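Local coordinates for Non-structural polyprotein (Sindbis virus, PDB 4GUA) that is a precursor of the alphavirus replication proteins, joining the nsP2 protease, which probably cleaves the polyprotein, to the macro and zinc-binding domains of nsP3, at residues 62-66 against 126-131; 145-149 against 664-668. All coordinates share one frame; numbering follows the deposited sequence.

Contact 1. Residues 62-66 against 126-131; sequences KFFGM and GTQLDL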
loop_
_atom_site.group_PDB
_atom_site.type_symbol
_atom_site.label_atom_id
_atom_site.label_comp_id
_atom_site.label_asym_id
_atom_site.label_seq_id
_atom_site.Cartn_x
_atom_site.Cartn_y
_atom_site.Cartn_z
ATOM N N LYS A 62 -1.160 -19.365 -11.180
ATOM C CA LYS A 62 -1.999 -20.306 -11.905
ATOM C C LYS A 62 -1.538 -21.755 -11.777
ATOM O O LYS A 62 -2.363 -22.639 -11.621
ATOM C CB LYS A 62 -2.100 -19.901 -13.374
ATOM C CG LYS A 62 -3.173 -18.862 -13.645
ATOM C CD LYS A 62 -4.558 -19.421 -13.323
ATOM C CE LYS A 62 -5.613 -18.352 -13.297
ATOM N NZ LYS A 62 -5.538 -17.625 -12.008
ATOM N N PHE A 63 -0.236 -22.005 -11.853
ATOM C CA PHE A 63 0.280 -23.372 -11.728
ATOM C C PHE A 63 0.427 -23.866 -10.286
ATOM O O PHE A 63 0.050 -24.987 -9.968
ATOM C CB PHE A 63 1.622 -23.513 -12.456
ATOM C CG PHE A 63 1.487 -23.742 -13.930
ATOM C CD1 PHE A 63 1.414 -22.677 -14.809
ATOM C CD2 PHE A 63 1.410 -25.027 -14.437
ATOM C CE1 PHE A 63 1.279 -22.891 -16.169
ATOM C CE2 PHE A 63 1.271 -25.246 -15.791
ATOM C CZ PHE A 63 1.204 -24.177 -16.658
ATOM N N PHE A 64 1.044 -23.047 -9.442
ATOM C CA PHE A 64 1.354 -23.437 -8.068
ATOM C C PHE A 64 0.431 -22.868 -6.973
ATOM O O PHE A 64 0.642 -23.121 -5.788
ATOM C CB PHE A 64 2.814 -23.111 -7.777
ATOM C CG PHE A 64 3.746 -23.564 -8.867
ATOM C CD1 PHE A 64 3.821 -24.900 -9.218
ATOM C CD2 PHE A 64 4.530 -22.655 -9.553
ATOM C CE1 PHE A 64 4.663 -25.325 -10.222
ATOM C CE2 PHE A 64 5.377 -23.079 -10.558
ATOM C CZ PHE A 64 5.441 -24.418 -10.890
ATOM N N GLY A 65 -0.579 -22.097 -7.362
ATOM C CA GLY A 65 -1.493 -21.502 -6.398
ATOM C C GLY A 65 -0.875 -20.538 -5.392
ATOM O O GLY A 65 -1.440 -20.309 -4.320
ATOM N N MET A 66 0.279 -19.971 -5.730
ATOM C CA MET A 66 0.924 -18.959 -4.897
ATOM C C MET A 66 1.613 -17.918 -5.774
ATOM O O MET A 66 1.948 -18.192 -6.929
ATOM C CB MET A 66 1.946 -19.602 -3.976
ATOM C CG MET A 66 1.323 -20.392 -2.838
ATOM S SD MET A 66 2.543 -21.248 -1.832
ATOM C CE MET A 66 3.648 -21.777 -3.122
ATOM N N GLY A 126 4.360 -29.900 -15.403
ATOM C CA GLY A 126 3.550 -29.122 -16.320
ATOM C C GLY A 126 2.065 -29.114 -16.023
ATOM O O GLY A 126 1.252 -28.686 -16.855
ATOM N N THR A 127 1.704 -29.513 -14.811
ATOM C CA THR A 127 0.298 -29.615 -14.458
ATOM C C THR A 127 -0.029 -28.524 -13.460
ATOM O O THR A 127 0.847 -28.049 -12.737
ATOM C CB THR A 127 -0.054 -30.989 -13.832
ATOM O OG1 THR A 127 0.876 -31.314 -12.786
ATOM C CG2 THR A 127 -0.056 -32.077 -14.896
ATOM N N GLN A 128 -1.289 -28.107 -13.453
ATOM C CA GLN A 128 -1.783 -27.148 -12.479
ATOM C C GLN A 128 -2.073 -27.853 -11.153
ATOM O O GLN A 128 -2.785 -28.856 -11.109
ATOM C CB GLN A 128 -3.041 -26.479 -13.014
ATOM C CG GLN A 128 -3.600 -25.402 -12.125
ATOM C CD GLN A 128 -4.756 -24.677 -12.780
ATOM O OE1 GLN A 128 -5.581 -25.296 -13.438
ATOM N NE2 GLN A 128 -4.823 -23.365 -12.604
ATOM N N LEU A 129 -1.526 -27.318 -10.070
ATOM C CA LEU A 129 -1.715 -27.904 -8.753
ATOM C C LEU A 129 -2.931 -27.325 -8.042
ATOM O O LEU A 129 -3.145 -26.117 -8.052
ATOM C CB LEU A 129 -0.481 -27.652 -7.890
ATOM C CG LEU A 129 0.676 -28.643 -8.033
ATOM C CD1 LEU A 129 0.761 -29.182 -9.442
ATOM C CD2 LEU A 129 1.985 -27.989 -7.624
ATOM N N ASP A 130 -3.747 -28.196 -7.460
ATOM C CA ASP A 130 -4.767 -27.762 -6.518
ATOM C C ASP A 130 -4.184 -28.013 -5.129
ATOM O O ASP A 130 -4.056 -29.161 -4.715
ATOM C CB ASP A 130 -6.057 -28.564 -6.699
ATOM C CG ASP A 130 -7.225 -27.984 -5.906
ATOM O OD1 ASP A 130 -6.989 -27.339 -4.861
ATOM O OD2 ASP A 130 -8.389 -28.187 -6.317
ATOM N N LEU A 131 -3.833 -26.952 -4.407
ATOM C CA LEU A 131 -3.141 -27.107 -3.125
ATOM C C LEU A 131 -4.028 -27.663 -2.011
ATOM O O LEU A 131 -3.537 -28.247 -1.038
ATOM C CB LEU A 131 -2.562 -25.772 -2.667
ATOM C CG LEU A 131 -1.485 -25.147 -3.549
ATOM C CD1 LEU A 131 -0.919 -23.910 -2.863
ATOM C CD2 LEU A 131 -0.388 -26.141 -3.881
#
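F63 meets 126-131 in two ways, through its backbone carbonyl and through the edge of its ring. L129 N donates to F63 O over 2.8 Å in a nearly straight bond (169°) that lies in the carbonyl plane. One residue back along the helix, Q128 NE2 donates to K62 O at 2.7 Å; the oxygen sits close to the amide plane of Q128, while the donor is tilted from the carbonyl plane of K62. The amide gets there because Q128 sets CG anti to its backbone nitrogen (chi1 -177°) and stays extended beyond it, running alongside K62 and pointing the same way. The F63 ring presents two edge carbons to backbone oxygens near its own plane: CD2 lies 3.5 Å from T127 O and CE2 3.6 Å from G126 O.

F64 starts away from the strand, yet its ring edge reaches it, with CD1 3.9 Å from L129 CD2; F63 CB covers one face of this ring. At the helix end, where G65 leaves helical geometry with positive phi, L131 brings CD1 to 3.4 Å from F64 O and crosses M66 at about a right angle.

Further out, Q128 is held at both ends of its amide, OE1 by R137 NH1 and NE2 also by S140 O. N144 links the two segments: its side-chain ND2 donates to L129 O and its backbone O accepts from K62 NZ. F120 of helix 119-122 packs against F64, M66, L129 and L131.

The polar chemistry is one-directional: both bonds bring N-H groups from 128-129 to carbonyls at the C-terminal end of helix 52-64. That would suit the partial negative charge expected at a helix end, and R137 on OE1 may polarise the Q128 amide into a stronger donor.

Contact 2. Residues 145-149 against 664-668; sequences LVPVN and ARKYI. With SO4 (sulfate ion), chain F.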
loop_
_atom_site.group_PDB
_atom_site.type_symbol
_atom_site.label_atom_id
_atom_site.label_comp_id
_atom_site.label_asym_id
_atom_site.label_seq_id
_atom_site.Cartn_x
_atom_site.Cartn_y
_atom_site.Cartn_z
ATOM N N LEU A 145 -7.657 -19.121 -8.745
ATOM C CA LEU A 145 -8.032 -17.727 -8.962
ATOM C C LEU A 145 -7.469 -16.770 -7.904
ATOM O O LEU A 145 -7.234 -15.598 -8.186
ATOM C CB LEU A 145 -9.563 -17.603 -9.047
ATOM C CG LEU A 145 -10.218 -18.418 -10.177
ATOM C CD1 LEU A 145 -11.721 -18.329 -10.142
ATOM C CD2 LEU A 145 -9.731 -17.968 -11.533
ATOM N N VAL A 146 -7.256 -17.255 -6.689
ATOM C CA VAL A 146 -6.634 -16.422 -5.668
ATOM C C VAL A 146 -5.383 -17.121 -5.152
ATOM O O VAL A 146 -5.406 -18.319 -4.858
ATOM C CB VAL A 146 -7.594 -16.175 -4.479
ATOM C CG1 VAL A 146 -6.995 -15.187 -3.507
ATOM C CG2 VAL A 146 -8.935 -15.663 -4.963
ATOM N N PRO A 147 -4.286 -16.370 -5.012
ATOM C CA PRO A 147 -3.064 -16.953 -4.453
ATOM C C PRO A 147 -3.245 -17.183 -2.960
ATOM O O PRO A 147 -3.646 -16.251 -2.264
ATOM C CB PRO A 147 -2.018 -15.872 -4.717
ATOM C CG PRO A 147 -2.797 -14.609 -4.669
ATOM C CD PRO A 147 -4.149 -14.924 -5.250
ATOM N N VAL A 148 -2.905 -18.362 -2.458
ATOM C CA VAL A 148 -3.245 -18.689 -1.077
ATOM C C VAL A 148 -2.272 -18.059 -0.083
ATOM O O VAL A 148 -2.579 -17.936 1.103
ATOM C CB VAL A 148 -3.298 -20.220 -0.851
ATOM C CG1 VAL A 148 -1.896 -20.817 -0.859
ATOM C CG2 VAL A 148 -3.994 -20.530 0.449
ATOM N N ASN A 149 -1.113 -17.636 -0.572
ATOM C CA ASN A 149 -0.061 -17.139 0.308
ATOM C C ASN A 149 -0.104 -15.634 0.530
ATOM O O ASN A 149 0.739 -15.096 1.243
ATOM C CB ASN A 149 1.307 -17.511 -0.255
ATOM C CG ASN A 149 1.615 -16.789 -1.549
ATOM O OD1 ASN A 149 0.790 -16.758 -2.464
ATOM N ND2 ASN A 149 2.791 -16.177 -1.622
ATOM N N ALA A 664 -6.167 -14.355 2.126
ATOM C CA ALA A 664 -6.648 -14.834 0.835
ATOM C C ALA A 664 -7.463 -16.118 0.988
ATOM O O ALA A 664 -8.367 -16.391 0.196
ATOM C CB ALA A 664 -5.488 -15.060 -0.106
ATOM N N ARG A 665 -7.148 -16.887 2.024
ATOM C CA ARG A 665 -7.786 -18.175 2.252
ATOM C C ARG A 665 -9.305 -18.012 2.276
ATOM O O ARG A 665 -10.049 -18.922 1.897
ATOM C CB ARG A 665 -7.264 -18.805 3.552
ATOM C CG ARG A 665 -7.942 -18.310 4.818
ATOM C CD ARG A 665 -7.488 -19.089 6.049
ATOM N NE ARG A 665 -8.322 -20.266 6.298
ATOM C CZ ARG A 665 -9.631 -20.245 6.565
ATOM N NH1 ARG A 665 -10.307 -19.099 6.624
ATOM N NH2 ARG A 665 -10.270 -21.389 6.771
ATOM N N LYS A 666 -9.763 -16.842 2.708
ATOM C CA LYS A 666 -11.192 -16.553 2.765
ATOM C C LYS A 666 -11.897 -16.793 1.432
ATOM O O LYS A 666 -13.037 -17.244 1.395
ATOM C CB LYS A 666 -11.432 -15.109 3.192
ATOM C CG LYS A 666 -12.798 -14.597 2.764
ATOM C CD LYS A 666 -13.229 -13.358 3.530
ATOM C CE LYS A 666 -14.496 -12.774 2.945
ATOM N NZ LYS A 666 -15.368 -13.829 2.357
ATOM N N TYR A 667 -11.207 -16.485 0.343
ATOM C CA TYR A 667 -11.758 -16.615 -1.002
ATOM C C TYR A 667 -11.379 -17.953 -1.639
ATOM O O TYR A 667 -11.538 -18.160 -2.843
ATOM C CB TYR A 667 -11.339 -15.425 -1.860
ATOM C CG TYR A 667 -11.810 -14.121 -1.264
ATOM C CD1 TYR A 667 -13.132 -13.719 -1.400
ATOM C CD2 TYR A 667 -10.952 -13.311 -0.540
ATOM C CE1 TYR A 667 -13.585 -12.534 -0.846
ATOM C CE2 TYR A 667 -11.395 -12.119 0.019
ATOM C CZ TYR A 667 -12.714 -11.739 -0.136
ATOM O OH TYR A 667 -13.157 -10.555 0.416
ATOM N N ILE A 668 -10.859 -18.853 -0.815
ATOM C CA ILE A 668 -10.405 -20.149 -1.284
ATOM C C ILE A 668 -10.974 -21.249 -0.394
ATOM O O ILE A 668 -11.810 -22.039 -0.839
ATOM C CB ILE A 668 -8.848 -20.244 -1.258
ATOM C CG1 ILE A 668 -8.215 -19.134 -2.103
ATOM C CG2 ILE A 668 -8.366 -21.609 -1.735
ATOM C CD1 ILE A 668 -6.742 -18.882 -1.779
HETATM S S SO4 F . 4.619 -16.462 1.530
HETATM O O1 SO4 F . 4.178 -16.583 2.917
HETATM O O2 SO4 F . 6.043 -16.138 1.493
HETATM O O3 SO4 F . 4.398 -17.735 0.840
HETATM O O4 SO4 F . 3.867 -15.389 0.877
#
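Y667 touches V146 through CB rather than through its ring, which leads away from 145-149; K666 lies over one face of that ring, its CG 3.8 Å above the plane and over the centre. Y667 OH is fixed beyond the contact by L156 N. A second flat group, the N149 amide, takes no part in the packing against 664-668: its ND2 donates to sulfate O4 at 2.8 Å, with a weak second bond to O3, and also to D67 OD1.

V146 carries the contact, with both methyls and CB engaged. A chi1 of -174° swings CG1 to the side away from the backbone N, and there it meets A664 CB at 3.7 Å, while CG2 goes to Y667 CB at 3.9 Å. V146 CB itself faces I668 CG1 at 3.8 Å. I668 then carries its CD1 on to V148, where it lies 3.8 Å from CB, the two side chains crossing at about a right angle.

Backbone bonds from Y667 N to A664 O and from I668 N to R665 O, each 2.8 Å, curl 664-668 into a tight turn that brings A664, Y667 and I668 to one side. This is an apolar interdomain interface, a 3-10 turn at the modelled C-terminus of the nsP3 zinc-binding region docked on a loop of the nsP2 peptidase region.

Contacts 1 and 2 lie side by side, their centres 13 Å apart, and meet directly around V148. The residue just past helix 52-64 in contact 1 reaches the loop of contact 2 through a probable hydrogen bond, V148 N to G65 O at 3.1 Å. Beside it, V148 CG1 packs 3.8 Å from M66 CG and equally far from L131 CD1, so V148 lies between the residues of 62-66 and 126-131 and the nsP3 residue I668. Contact 1 is internal to the peptidase region, whereas contact 2 joins that region to the zinc-binding one. Each has a sulfate nearby, one about 4 Å from the F64 side chain, the other bound by N149, both probably from the crystallisation liquor.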